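Tyrosine phosphatase (PDB 5NCR) is a homodimeric viral tyrosine phosphatase of the dual-specificity family that shows triple substrate specificity, probably dephosphorylates proteins, and may counter host interferon signalling. Local coordinates at residues R30-V35 / M124-H129; W7-L12 / Q170-F175; K149-I154 / F161-N166; H34-S39 / S51-K56; S89-L94 / S119-M124. The protein carries 2 engineered substitutions. All blocks are in the same frame, centred on the assembly; numbering follows the deposited sequence.

Interaction 1: residues R30-V35 / M124-H129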
# COMPACT_ATOMS: atom_id res chain seq x y z
N ARG B 30 13.84 -20.47 2.95
CA ARG B 30 12.87 -21.42 3.43
C ARG B 30 11.59 -20.61 3.69
O ARG B 30 11.60 -19.71 4.53
CB ARG B 30 13.45 -22.04 4.70
CG ARG B 30 12.73 -23.24 5.20
CD ARG B 30 13.38 -23.71 6.48
NE ARG B 30 12.47 -23.58 7.62
CZ ARG B 30 12.83 -23.69 8.89
NH1 ARG B 30 14.09 -23.95 9.21
NH2 ARG B 30 11.93 -23.53 9.86
N LEU B 31 10.53 -20.86 2.92
CA LEU B 31 9.25 -20.13 3.03
C LEU B 31 8.35 -20.74 4.09
O LEU B 31 7.64 -20.01 4.80
CB LEU B 31 8.51 -20.10 1.69
CG LEU B 31 9.23 -19.54 0.47
CD1 LEU B 31 8.71 -20.19 -0.80
CD2 LEU B 31 9.14 -18.02 0.41
N THR B 32 8.30 -22.08 4.13
CA THR B 32 7.60 -22.88 5.14
C THR B 32 8.57 -23.97 5.58
O THR B 32 9.60 -24.14 4.92
CB THR B 32 6.29 -23.50 4.61
OG1 THR B 32 6.60 -24.33 3.51
CG2 THR B 32 5.27 -22.48 4.21
N ASP B 33 8.22 -24.76 6.60
CA ASP B 33 9.07 -25.84 7.08
C ASP B 33 9.64 -26.73 5.95
O ASP B 33 10.80 -27.13 6.04
CB ASP B 33 8.35 -26.69 8.13
CG ASP B 33 8.35 -26.09 9.52
OD1 ASP B 33 7.60 -25.11 9.75
OD2 ASP B 33 9.10 -26.60 10.39
N HIS B 34 8.87 -26.99 4.87
CA HIS B 34 9.37 -27.85 3.79
C HIS B 34 9.48 -27.20 2.40
O HIS B 34 10.00 -27.84 1.50
CB HIS B 34 8.55 -29.15 3.72
CG HIS B 34 8.37 -29.80 5.06
ND1 HIS B 34 9.46 -30.35 5.73
CD2 HIS B 34 7.28 -29.92 5.84
CE1 HIS B 34 9.00 -30.80 6.88
NE2 HIS B 34 7.70 -30.57 7.00
N VAL B 35 9.01 -25.96 2.21
CA VAL B 35 9.11 -25.32 0.89
C VAL B 35 10.21 -24.24 0.89
O VAL B 35 10.25 -23.40 1.77
CB VAL B 35 7.76 -24.81 0.32
CG1 VAL B 35 7.92 -24.21 -1.08
CG2 VAL B 35 6.74 -25.94 0.32
N MET B 124 5.09 -16.61 -3.76
CA MET B 124 4.06 -15.65 -3.36
C MET B 124 2.70 -16.31 -3.36
O MET B 124 1.97 -16.20 -2.37
CB MET B 124 4.06 -14.43 -4.30
CG MET B 124 3.28 -13.25 -3.74
SD MET B 124 4.04 -12.56 -2.21
CE MET B 124 2.59 -11.72 -1.52
N GLY B 125 2.40 -17.04 -4.44
CA GLY B 125 1.13 -17.75 -4.55
C GLY B 125 0.94 -18.74 -3.42
O GLY B 125 -0.11 -18.76 -2.78
N TYR B 126 1.97 -19.53 -3.14
CA TYR B 126 1.91 -20.55 -2.08
C TYR B 126 1.75 -19.96 -0.66
O TYR B 126 0.98 -20.48 0.14
CB TYR B 126 3.11 -21.49 -2.18
CG TYR B 126 3.12 -22.51 -1.07
CD1 TYR B 126 2.07 -23.40 -0.90
CD2 TYR B 126 4.13 -22.52 -0.12
CE1 TYR B 126 2.04 -24.29 0.17
CE2 TYR B 126 4.14 -23.45 0.92
CZ TYR B 126 3.09 -24.32 1.07
OH TYR B 126 3.09 -25.20 2.13
N VAL B 127 2.47 -18.87 -0.37
CA VAL B 127 2.38 -18.17 0.91
C VAL B 127 0.95 -17.58 1.08
O VAL B 127 0.38 -17.69 2.16
CB VAL B 127 3.51 -17.13 1.07
CG1 VAL B 127 3.26 -16.26 2.30
CG2 VAL B 127 4.88 -17.83 1.18
N MET B 128 0.38 -17.03 0.01
CA MET B 128 -0.99 -16.48 0.01
C MET B 128 -1.99 -17.61 0.23
O MET B 128 -2.84 -17.51 1.12
CB MET B 128 -1.32 -15.73 -1.30
CG MET B 128 -0.61 -14.38 -1.44
SD MET B 128 -0.90 -13.18 -0.09
CE MET B 128 -2.72 -12.92 -0.20
N HIS B 129 -1.83 -18.71 -0.52
CA HIS B 129 -2.67 -19.90 -0.41
C HIS B 129 -2.63 -20.48 1.01
O HIS B 129 -3.68 -20.83 1.54
CB HIS B 129 -2.20 -20.97 -1.39
CG HIS B 129 -3.02 -22.22 -1.32
ND1 HIS B 129 -2.53 -23.36 -0.69
CD2 HIS B 129 -4.27 -22.45 -1.75
CE1 HIS B 129 -3.50 -24.26 -0.81
NE2 HIS B 129 -4.56 -23.76 -1.44
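Thr32 and Val35, two residues of a classic beta bulge, both bear on a single carbon of a helix tyrosine, CE2 of Tyr126. The bulge forms where Leu31 and Thr32 together face Val35: Leu31 N donates to Val35 O at 2.8 Å, while the bond from Thr32 N to the same oxygen is weak. Next to the bulge, the CG2 methyls of Thr32 and Val35 each approach Tyr126 CE2 to 3.6 Å, both obliquely to the ring. The hydroxyl of Thr32 takes a different route, lying at the ring edge in its plane with OG1 3.7 Å from Tyr126 CE2. Tyr126 reaches this point because its CG is anti to the backbone N (chi1 177°), which sends the ring out from helix 118-134 toward the turn between strands 29-30 and 35-38. One helix position further on, Val127 CG2 meets Leu31 CB at 4.3 Å, a looser touch beside the tighter one. In the dual-specificity phosphatase fold this joins the beginning of the sheet to the helix that follows the phosphate-binding loop. Glu102 of helix 90-103 accepts a hydrogen bond from Thr32 OG1 and also touches the Tyr126 side chain. The chemistry thus divides in two: van der Waals contact fits methyls against the tyrosine, while the threonine hydroxyl is satisfied by a carboxylate from a third element.

Interaction 2: residues W7-L12 / Q170-F175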
# COMPACT_ATOMS: atom_id res chain seq x y z
N TRP B 7 -9.58 -1.55 -9.36
CA TRP B 7 -8.85 -0.45 -8.76
C TRP B 7 -7.89 -0.86 -7.71
O TRP B 7 -6.79 -0.31 -7.67
CB TRP B 7 -9.79 0.59 -8.13
CG TRP B 7 -9.09 1.89 -7.89
CD1 TRP B 7 -8.84 2.50 -6.70
CD2 TRP B 7 -8.48 2.71 -8.89
NE1 TRP B 7 -8.17 3.68 -6.90
CE2 TRP B 7 -7.94 3.84 -8.24
CE3 TRP B 7 -8.37 2.62 -10.30
CZ2 TRP B 7 -7.26 4.84 -8.93
CZ3 TRP B 7 -7.71 3.62 -10.97
CH2 TRP B 7 -7.19 4.72 -10.29
N TYR B 8 -8.36 -1.69 -6.76
CA TYR B 8 -7.54 -2.17 -5.65
C TYR B 8 -6.37 -3.00 -6.20
O TYR B 8 -5.30 -2.93 -5.63
CB TYR B 8 -8.38 -2.99 -4.63
CG TYR B 8 -9.39 -2.20 -3.82
CD1 TYR B 8 -9.38 -0.80 -3.82
CD2 TYR B 8 -10.35 -2.85 -3.04
CE1 TYR B 8 -10.34 -0.08 -3.11
CE2 TYR B 8 -11.30 -2.13 -2.32
CZ TYR B 8 -11.29 -0.75 -2.35
OH TYR B 8 -12.21 -0.03 -1.62
N ALA B 9 -6.57 -3.75 -7.32
CA ALA B 9 -5.52 -4.58 -7.91
C ALA B 9 -4.39 -3.71 -8.44
O ALA B 9 -3.25 -3.98 -8.11
CB ALA B 9 -6.07 -5.46 -9.02
N ARG B 10 -4.73 -2.63 -9.17
CA ARG B 10 -3.77 -1.68 -9.73
C ARG B 10 -3.08 -0.89 -8.60
O ARG B 10 -1.87 -0.63 -8.68
CB ARG B 10 -4.47 -0.73 -10.72
N LEU B 11 -3.84 -0.54 -7.55
CA LEU B 11 -3.34 0.15 -6.35
C LEU B 11 -2.24 -0.74 -5.70
O LEU B 11 -1.14 -0.27 -5.43
CB LEU B 11 -4.50 0.33 -5.36
CG LEU B 11 -4.70 1.64 -4.65
CD1 LEU B 11 -4.68 2.86 -5.60
CD2 LEU B 11 -6.03 1.63 -3.94
N LEU B 12 -2.55 -2.03 -5.48
CA LEU B 12 -1.62 -2.99 -4.87
C LEU B 12 -0.39 -3.28 -5.75
O LEU B 12 0.73 -3.33 -5.24
CB LEU B 12 -2.32 -4.30 -4.45
CG LEU B 12 -1.49 -5.31 -3.63
CD1 LEU B 12 -0.83 -4.65 -2.37
CD2 LEU B 12 -2.33 -6.50 -3.24
N GLN B 170 -1.14 -10.74 -11.80
CA GLN B 170 -1.90 -11.99 -11.88
C GLN B 170 -2.11 -12.62 -10.49
O GLN B 170 -3.18 -13.14 -10.22
CB GLN B 170 -1.24 -12.99 -12.82
CG GLN B 170 -1.33 -12.59 -14.28
CD GLN B 170 -0.68 -13.65 -15.14
OE1 GLN B 170 -1.23 -14.72 -15.39
NE2 GLN B 170 0.50 -13.39 -15.62
N LEU B 171 -1.10 -12.53 -9.62
CA LEU B 171 -1.17 -13.03 -8.24
C LEU B 171 -2.11 -12.17 -7.39
O LEU B 171 -2.91 -12.70 -6.63
CB LEU B 171 0.23 -13.08 -7.61
CG LEU B 171 1.18 -14.14 -8.18
CD1 LEU B 171 2.59 -13.88 -7.75
CD2 LEU B 171 0.80 -15.53 -7.73
N ILE B 172 -2.06 -10.84 -7.57
CA ILE B 172 -2.98 -9.92 -6.88
C ILE B 172 -4.40 -10.29 -7.28
O ILE B 172 -5.22 -10.48 -6.40
CB ILE B 172 -2.63 -8.43 -7.13
CG1 ILE B 172 -1.28 -8.07 -6.46
CG2 ILE B 172 -3.77 -7.47 -6.66
CD1 ILE B 172 -0.58 -6.85 -7.01
N LYS B 173 -4.68 -10.45 -8.58
CA LYS B 173 -6.02 -10.80 -9.10
C LYS B 173 -6.55 -12.09 -8.47
O LYS B 173 -7.67 -12.14 -7.99
CB LYS B 173 -6.02 -10.96 -10.63
CG LYS B 173 -5.93 -9.68 -11.44
CD LYS B 173 -7.16 -8.78 -11.38
CE LYS B 173 -8.26 -9.13 -12.36
NZ LYS B 173 -9.35 -8.11 -12.29
N MET B 174 -5.71 -13.11 -8.47
CA MET B 174 -6.04 -14.42 -7.94
C MET B 174 -6.23 -14.49 -6.41
O MET B 174 -7.18 -15.11 -5.96
CB MET B 174 -4.97 -15.42 -8.43
CG MET B 174 -5.11 -16.82 -7.94
SD MET B 174 -4.17 -17.93 -9.03
CE MET B 174 -5.44 -18.17 -10.33
N PHE B 175 -5.31 -13.91 -5.63
CA PHE B 175 -5.31 -14.07 -4.17
C PHE B 175 -5.82 -12.86 -3.38
O PHE B 175 -6.11 -12.98 -2.18
CB PHE B 175 -3.94 -14.50 -3.65
CG PHE B 175 -3.49 -15.84 -4.20
CD1 PHE B 175 -4.02 -17.03 -3.69
CD2 PHE B 175 -2.53 -15.91 -5.20
CE1 PHE B 175 -3.60 -18.27 -4.20
CE2 PHE B 175 -2.11 -17.15 -5.70
CZ PHE B 175 -2.62 -18.32 -5.17
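Ala9 and Leu12 pack on Ile172 in a buried, largely apolar helix-helix contact, in which the amino-terminal helix 7-15 lies on the last helix, 165-177, of the dual-specificity phosphatase fold. The short segments run closer to antiparallel than to parallel, with 136° between their directions, and their axes approach to 9.5 Å. The backbones are nearest at Ala9, whose CA stands 6.0 Å from the CA of Ile172, consistent with its small side chain. With CG1 of Ile172 beside the backbone N and CG2 anti to it (chi1 -67°), the CG2 methyl settles against the backbone of Ala9, 3.6 Å from Ala9 CA, and also reaches Leu12, while CG1 and CD1 pack on Leu12. The two side chains, Leu12 and Ile172, cross at a slant, and Phe147 of helix 140-158 touches both. Lys173 adds its aliphatic stem at the margin, CD 4.2 Å from Ala9 CB.

Helix 7-15 also faces the second subunit, where Tyr8 and Leu11 pack on Val145 and Leu148 of that chain, and its Cys15 forms the interchain disulfide. The contact therefore joins a helix of the dimer interface to the last helix of its own chain. At its tightest side-chain point, Leu12 CD2 lies 3.7 Å from Ile172 CG1, with CG2 of the same isoleucine only slightly farther from that methyl.

Interaction 3: residues K149-I154 / F161-N166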
# COMPACT_ATOMS: atom_id res chain seq x y z
N LYS B 149 2.38 -6.79 2.98
CA LYS B 149 3.30 -7.08 4.08
C LYS B 149 4.21 -8.27 3.71
O LYS B 149 5.41 -8.18 3.89
CB LYS B 149 2.49 -7.34 5.36
CG LYS B 149 3.28 -7.68 6.62
CD LYS B 149 2.33 -7.70 7.85
CE LYS B 149 2.66 -8.73 8.90
NZ LYS B 149 3.72 -8.26 9.83
N THR B 150 3.63 -9.35 3.15
CA THR B 150 4.33 -10.57 2.79
C THR B 150 5.31 -10.33 1.64
O THR B 150 6.41 -10.85 1.67
CB THR B 150 3.32 -11.68 2.47
OG1 THR B 150 2.46 -11.80 3.61
CG2 THR B 150 3.97 -13.01 2.17
N TYR B 151 4.89 -9.55 0.64
CA TYR B 151 5.72 -9.20 -0.51
C TYR B 151 7.01 -8.49 -0.03
O TYR B 151 8.10 -8.85 -0.46
CB TYR B 151 4.94 -8.28 -1.48
CG TYR B 151 5.82 -7.87 -2.62
CD1 TYR B 151 6.10 -8.74 -3.67
CD2 TYR B 151 6.49 -6.64 -2.60
CE1 TYR B 151 6.99 -8.40 -4.68
CE2 TYR B 151 7.37 -6.29 -3.62
CZ TYR B 151 7.63 -7.17 -4.64
OH TYR B 151 8.48 -6.83 -5.66
N TYR B 152 6.85 -7.46 0.83
CA TYR B 152 7.99 -6.69 1.35
C TYR B 152 8.82 -7.48 2.35
O TYR B 152 10.02 -7.31 2.40
CB TYR B 152 7.55 -5.33 1.88
CG TYR B 152 7.40 -4.35 0.74
CD1 TYR B 152 8.50 -3.93 -0.00
CD2 TYR B 152 6.14 -3.89 0.35
CE1 TYR B 152 8.36 -3.08 -1.10
CE2 TYR B 152 5.99 -3.03 -0.74
CZ TYR B 152 7.11 -2.62 -1.46
OH TYR B 152 7.02 -1.82 -2.57
N GLU B 153 8.18 -8.43 3.06
CA GLU B 153 8.88 -9.29 4.02
C GLU B 153 9.86 -10.22 3.27
O GLU B 153 11.04 -10.29 3.64
CB GLU B 153 7.85 -10.08 4.83
CG GLU B 153 8.39 -10.88 6.01
CD GLU B 153 7.30 -11.24 7.01
OE1 GLU B 153 7.26 -12.42 7.44
OE2 GLU B 153 6.47 -10.37 7.36
N ILE B 154 9.39 -10.87 2.18
CA ILE B 154 10.22 -11.79 1.38
C ILE B 154 11.26 -11.00 0.60
O ILE B 154 12.42 -11.41 0.56
CB ILE B 154 9.36 -12.76 0.48
CG1 ILE B 154 8.43 -13.62 1.37
CG2 ILE B 154 10.29 -13.65 -0.40
CD1 ILE B 154 7.27 -14.33 0.64
N PHE B 161 12.65 -9.85 -5.63
CA PHE B 161 11.58 -10.83 -5.48
C PHE B 161 10.36 -10.37 -6.25
O PHE B 161 9.84 -9.29 -5.95
CB PHE B 161 11.24 -11.04 -3.98
CG PHE B 161 9.99 -11.87 -3.72
CD1 PHE B 161 10.00 -13.24 -3.92
CD2 PHE B 161 8.82 -11.27 -3.26
CE1 PHE B 161 8.85 -14.01 -3.68
CE2 PHE B 161 7.68 -12.03 -3.00
CZ PHE B 161 7.69 -13.39 -3.23
N LEU B 162 9.90 -11.17 -7.21
CA LEU B 162 8.67 -10.89 -7.94
C LEU B 162 8.60 -9.46 -8.50
O LEU B 162 7.66 -8.71 -8.25
CB LEU B 162 7.51 -11.24 -7.01
CG LEU B 162 6.09 -11.35 -7.56
CD1 LEU B 162 6.00 -12.21 -8.81
CD2 LEU B 162 5.18 -11.83 -6.47
N GLU B 163 9.64 -9.08 -9.23
CA GLU B 163 9.80 -7.78 -9.85
C GLU B 163 8.89 -7.68 -11.07
O GLU B 163 8.38 -6.61 -11.38
CB GLU B 163 11.29 -7.55 -10.23
CG GLU B 163 12.27 -7.78 -9.08
CD GLU B 163 12.07 -6.89 -7.87
OE1 GLU B 163 11.75 -5.71 -8.08
OE2 GLU B 163 12.20 -7.38 -6.73
N ASN B 164 8.66 -8.82 -11.73
CA ASN B 164 7.80 -8.96 -12.89
C ASN B 164 6.37 -8.53 -12.48
O ASN B 164 5.69 -9.24 -11.72
CB ASN B 164 7.82 -10.41 -13.38
CG ASN B 164 7.07 -10.65 -14.65
OD1 ASN B 164 5.96 -10.19 -14.84
ND2 ASN B 164 7.65 -11.39 -15.56
N ALA B 165 5.96 -7.34 -12.95
CA ALA B 165 4.66 -6.71 -12.68
C ALA B 165 3.51 -7.53 -13.24
O ALA B 165 2.48 -7.61 -12.61
CB ALA B 165 4.64 -5.31 -13.25
N ASN B 166 3.70 -8.21 -14.40
CA ASN B 166 2.72 -9.08 -15.04
C ASN B 166 2.30 -10.23 -14.10
O ASN B 166 1.11 -10.45 -13.88
CB ASN B 166 3.26 -9.61 -16.39
CG ASN B 166 2.59 -10.86 -16.97
OD1 ASN B 166 3.26 -11.83 -17.34
ND2 ASN B 166 1.28 -10.84 -17.08
O HOH W 1 8.77 -4.68 -7.45
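The Tyr151 and Phe161 side chains pass one another running contrary ways, their ring planes inclined at 39°, an oblique aromatic pair. The nearest ring carbons are Tyr151 CE1 and Phe161 CD2, 3.7 Å apart. Ile154, nearly one turn beyond Tyr151 on helix 140-158, supplies a clearer geometry: its CG2 sits over the centre of the Phe161 ring, 3.5 Å from the centroid and 11° off the normal, a CH-pi contact. CB of Leu162 lies over the opposite face, which leaves the phenyl ring held between two aliphatic groups and probably limits its tilt. The same Leu162 CB also lies in the plane of the Tyr151 ring, at its edge.

This is the junction through which the dual-specificity phosphatase fold passes from helix 140-158 to helix 165-177, whose N-cap is Asn164. The backbone of Leu162 is also bonded to Val116 of the phosphate-binding loop, consistent with the turn bracing that loop.

With CG anti to the backbone N (chi1 177°), Tyr151 carries its hydroxyl to 2.8 Å from Phe161 O and 3.3 Å from Leu162 O, both weak bonds competing for one proton. A water lies 2.8 Å from Tyr151 OH and donates to Glu163 OE1. Glu163, bent at its second torsion, folds back and takes a bond from Phe161 N to OE2 of 2.7 Å on the anti lone pair; Arg155 forms a salt bridge with the same oxygen.

Interaction 4: residues H34-S39 / S51-K56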
# COMPACT_ATOMS: atom_id res chain seq x y z
N HIS B 34 8.87 -26.99 4.87
CA HIS B 34 9.37 -27.85 3.79
C HIS B 34 9.48 -27.20 2.40
O HIS B 34 10.00 -27.84 1.50
CB HIS B 34 8.55 -29.15 3.72
CG HIS B 34 8.37 -29.80 5.06
ND1 HIS B 34 9.46 -30.35 5.73
CD2 HIS B 34 7.28 -29.92 5.84
CE1 HIS B 34 9.00 -30.80 6.88
NE2 HIS B 34 7.70 -30.57 7.00
N VAL B 35 9.01 -25.96 2.21
CA VAL B 35 9.11 -25.32 0.89
C VAL B 35 10.21 -24.24 0.89
O VAL B 35 10.25 -23.40 1.77
CB VAL B 35 7.76 -24.81 0.32
CG1 VAL B 35 7.92 -24.21 -1.08
CG2 VAL B 35 6.74 -25.94 0.32
N TYR B 36 11.11 -24.32 -0.09
CA TYR B 36 12.24 -23.43 -0.26
C TYR B 36 12.17 -22.76 -1.62
O TYR B 36 11.65 -23.34 -2.58
CB TYR B 36 13.57 -24.21 -0.15
CG TYR B 36 13.84 -24.86 1.20
CD1 TYR B 36 13.17 -26.02 1.58
CD2 TYR B 36 14.84 -24.39 2.04
CE1 TYR B 36 13.46 -26.66 2.79
CE2 TYR B 36 15.14 -25.02 3.24
CZ TYR B 36 14.43 -26.14 3.62
OH TYR B 36 14.73 -26.77 4.81
N LEU B 37 12.66 -21.52 -1.66
CA LEU B 37 12.73 -20.68 -2.84
C LEU B 37 14.20 -20.50 -3.15
O LEU B 37 14.97 -20.17 -2.26
CB LEU B 37 12.03 -19.32 -2.56
CG LEU B 37 12.16 -18.19 -3.57
CD1 LEU B 37 11.70 -18.63 -4.94
CD2 LEU B 37 11.32 -16.99 -3.16
N GLY B 38 14.59 -20.75 -4.40
CA GLY B 38 15.98 -20.62 -4.80
C GLY B 38 16.18 -20.30 -6.26
O GLY B 38 15.21 -20.12 -7.01
N SER B 39 17.46 -20.23 -6.65
CA SER B 39 17.90 -19.92 -8.00
C SER B 39 18.48 -21.17 -8.68
O SER B 39 18.49 -22.25 -8.08
CB SER B 39 18.98 -18.85 -7.93
OG SER B 39 20.14 -19.40 -7.33
N SER B 51 23.93 -30.16 -1.43
CA SER B 51 22.96 -29.47 -0.58
C SER B 51 22.95 -30.02 0.83
O SER B 51 23.16 -31.21 1.01
CB SER B 51 21.55 -29.55 -1.17
OG SER B 51 20.58 -28.95 -0.34
N GLY B 52 22.70 -29.17 1.81
CA GLY B 52 22.59 -29.55 3.22
C GLY B 52 21.18 -29.94 3.61
O GLY B 52 20.93 -30.31 4.76
N VAL B 53 20.23 -29.87 2.65
CA VAL B 53 18.83 -30.24 2.86
C VAL B 53 18.53 -31.50 2.02
O VAL B 53 18.90 -31.57 0.84
CB VAL B 53 17.85 -29.06 2.57
CG1 VAL B 53 16.38 -29.53 2.56
CG2 VAL B 53 18.04 -27.90 3.54
N ASP B 54 17.87 -32.50 2.63
CA ASP B 54 17.50 -33.72 1.94
C ASP B 54 16.27 -33.44 1.09
O ASP B 54 15.17 -33.88 1.46
CB ASP B 54 17.21 -34.86 2.95
CG ASP B 54 16.79 -36.19 2.33
OD1 ASP B 54 17.09 -36.41 1.13
OD2 ASP B 54 16.18 -37.02 3.04
N PHE B 55 16.45 -32.74 -0.04
CA PHE B 55 15.35 -32.40 -0.94
C PHE B 55 14.75 -33.63 -1.57
O PHE B 55 15.49 -34.51 -2.03
CB PHE B 55 15.80 -31.40 -2.01
CG PHE B 55 15.89 -29.99 -1.49
CD1 PHE B 55 14.73 -29.28 -1.17
CD2 PHE B 55 17.12 -29.38 -1.27
CE1 PHE B 55 14.80 -27.98 -0.67
CE2 PHE B 55 17.20 -28.07 -0.79
CZ PHE B 55 16.03 -27.39 -0.48
N LYS B 56 13.42 -33.72 -1.54
CA LYS B 56 12.73 -34.86 -2.16
C LYS B 56 12.13 -34.45 -3.49
O LYS B 56 11.93 -35.30 -4.36
CB LYS B 56 11.65 -35.40 -1.21
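Tyr36 and Phe55 both carry CG beside the backbone N, anti to the carbonyl carbon (chi1 -63° and -78°), and these torsions bring their rings together as a T-shaped pair. The edge of Phe55 points at the face of Tyr36, with planes at 78° and centroids 5.0 Å apart. The edge arrives off centre, over the rim: Phe55 CE1 comes to 3.4 Å from Tyr36 CD1, while CZ lies above CG. Val53 points back at the tyrosine and meets its far end, CG2 standing 3.7 Å from Tyr36 OH. Its other methyl, CG1, rests 3.6 Å above the centre of the Phe55 ring, so the valine fills the angle between the two aromatic groups.

Strand 35-38, helix 40-47 and strand 57-60 form a beta-alpha-beta crossover here, and the contact ties its first strand to the loop leading into its second. Strand 108-111 lies between them in the sheet, and its Leu109 touches both rings. The loop is shaped locally by an ST turn, in which Val53 N donates to Ser51 OG at 3.1 Å, and by an inverse gamma turn centred on Asp54, whose Phe55 N to Val53 O bond is weak.

Interaction 5: residues S89-L94 / S119-M124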
# COMPACT_ATOMS: atom_id res chain seq x y z
N SER B 89 -3.51 -20.29 -14.81
CA SER B 89 -3.92 -21.71 -14.72
C SER B 89 -2.83 -22.60 -14.07
O SER B 89 -3.16 -23.64 -13.49
CB SER B 89 -4.41 -22.24 -16.06
OG SER B 89 -3.43 -22.12 -17.08
N ILE B 90 -1.57 -22.17 -14.07
CA ILE B 90 -0.47 -22.90 -13.42
C ILE B 90 -0.56 -22.76 -11.88
O ILE B 90 -0.34 -23.74 -11.15
CB ILE B 90 0.89 -22.38 -13.96
CG1 ILE B 90 1.17 -22.89 -15.38
CG2 ILE B 90 2.07 -22.67 -13.00
CD1 ILE B 90 2.16 -21.99 -16.17
N MET B 91 -0.85 -21.53 -11.40
CA MET B 91 -0.87 -21.22 -9.97
C MET B 91 -1.81 -22.08 -9.12
O MET B 91 -1.32 -22.60 -8.12
CB MET B 91 -1.12 -19.73 -9.71
CG MET B 91 -0.40 -19.22 -8.47
SD MET B 91 1.37 -19.70 -8.34
CE MET B 91 2.06 -18.98 -9.78
N PRO B 92 -3.10 -22.30 -9.47
CA PRO B 92 -3.95 -23.16 -8.60
C PRO B 92 -3.39 -24.57 -8.42
O PRO B 92 -3.41 -25.08 -7.31
CB PRO B 92 -5.31 -23.17 -9.32
CG PRO B 92 -5.30 -21.93 -10.15
CD PRO B 92 -3.88 -21.79 -10.62
N ALA B 93 -2.87 -25.18 -9.49
CA ALA B 93 -2.28 -26.52 -9.42
C ALA B 93 -0.98 -26.51 -8.67
O ALA B 93 -0.76 -27.39 -7.84
CB ALA B 93 -2.08 -27.10 -10.81
N LEU B 94 -0.15 -25.49 -8.89
CA LEU B 94 1.13 -25.38 -8.22
C LEU B 94 0.99 -25.17 -6.70
O LEU B 94 1.68 -25.84 -5.94
CB LEU B 94 2.00 -24.32 -8.87
CG LEU B 94 3.43 -24.22 -8.46
CD1 LEU B 94 4.10 -25.62 -8.33
CD2 LEU B 94 4.18 -23.33 -9.40
N SER B 119 9.89 -18.43 -9.97
CA SER B 119 9.86 -19.12 -8.69
C SER B 119 9.30 -18.21 -7.60
O SER B 119 8.60 -18.71 -6.71
CB SER B 119 11.25 -19.64 -8.32
OG SER B 119 12.18 -18.57 -8.29
N GLY B 120 9.64 -16.92 -7.65
CA GLY B 120 9.11 -15.93 -6.72
C GLY B 120 7.58 -15.89 -6.82
O GLY B 120 6.90 -15.88 -5.79
N ALA B 121 7.01 -15.95 -8.05
CA ALA B 121 5.55 -15.96 -8.24
C ALA B 121 4.90 -17.19 -7.62
O ALA B 121 3.90 -17.08 -6.92
CB ALA B 121 5.20 -15.85 -9.72
N ALA B 122 5.55 -18.34 -7.75
CA ALA B 122 5.10 -19.60 -7.14
C ALA B 122 5.14 -19.47 -5.62
O ALA B 122 4.17 -19.81 -4.94
CB ALA B 122 6.01 -20.73 -7.59
N ALA B 123 6.26 -18.91 -5.09
CA ALA B 123 6.49 -18.66 -3.68
C ALA B 123 5.38 -17.73 -3.09
O ALA B 123 4.79 -18.05 -2.07
CB ALA B 123 7.85 -18.03 -3.49
N MET B 124 5.09 -16.61 -3.76
CA MET B 124 4.06 -15.65 -3.36
C MET B 124 2.70 -16.31 -3.36
O MET B 124 1.97 -16.20 -2.37
CB MET B 124 4.06 -14.43 -4.30
CG MET B 124 3.28 -13.25 -3.74
SD MET B 124 4.04 -12.56 -2.21
CE MET B 124 2.59 -11.72 -1.52
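Met91 is the first residue of 89-94 to reach the neighbouring helix, using its thioether end. Bends at its second and third torsions (chi2 47°, chi3 61°) curl the chain round, putting SD 3.9 Å from Ala122 CA and the terminal methyl CE 3.9 Å from Ala121 O. The sulfur lies against backbone atoms that small alanine side chains leave accessible, while CE is only loosely placed against Ala121 CB at 4.4 Å. Three residues on, almost one helical turn, Leu94 takes up the contact: with CG anti to the backbone N, it brings CD2 to 3.7 Å from Ala122 CB. A single alanine is therefore touched by the methionine on its backbone and by the leucine on its methyl.

The axes of the short helical segments cross at -59° and approach to 10.2 Å. Helix 118-134 begins at the end of the phosphate-binding loop, as in this family. On its far side Ser119 and Ala123 lean on Leu37 of strand 35-38; Met124 meets Phe147 of helix 140-158, and Ala121 meets Leu171 of helix 165-177, which also sends Met174 onto Met91. Segment 119-124 thus lies between the sheet and three helices.

Helix 118-134 joins most of these contacts: interactions 1 and 5 share it and Met124, with centres about 10 Å apart, and interactions 2, 3 and 4 each touch it. Along the chain, interaction 2 ties the two ends together and encloses all the others; interaction 5 is nested within interaction 1, and interaction 3 follows both. Interactions 1 and 4 overlap at His34 and Val35, where the chain enters strand 35-38. Interactions 2 and 4 lie on opposite sides of the chain's centre, about 29 Å between centres. Interactions 2 and 3, which share helix 165-177, both reach the second subunit, which is consistent with the helical side of the core running on into the dimer interface.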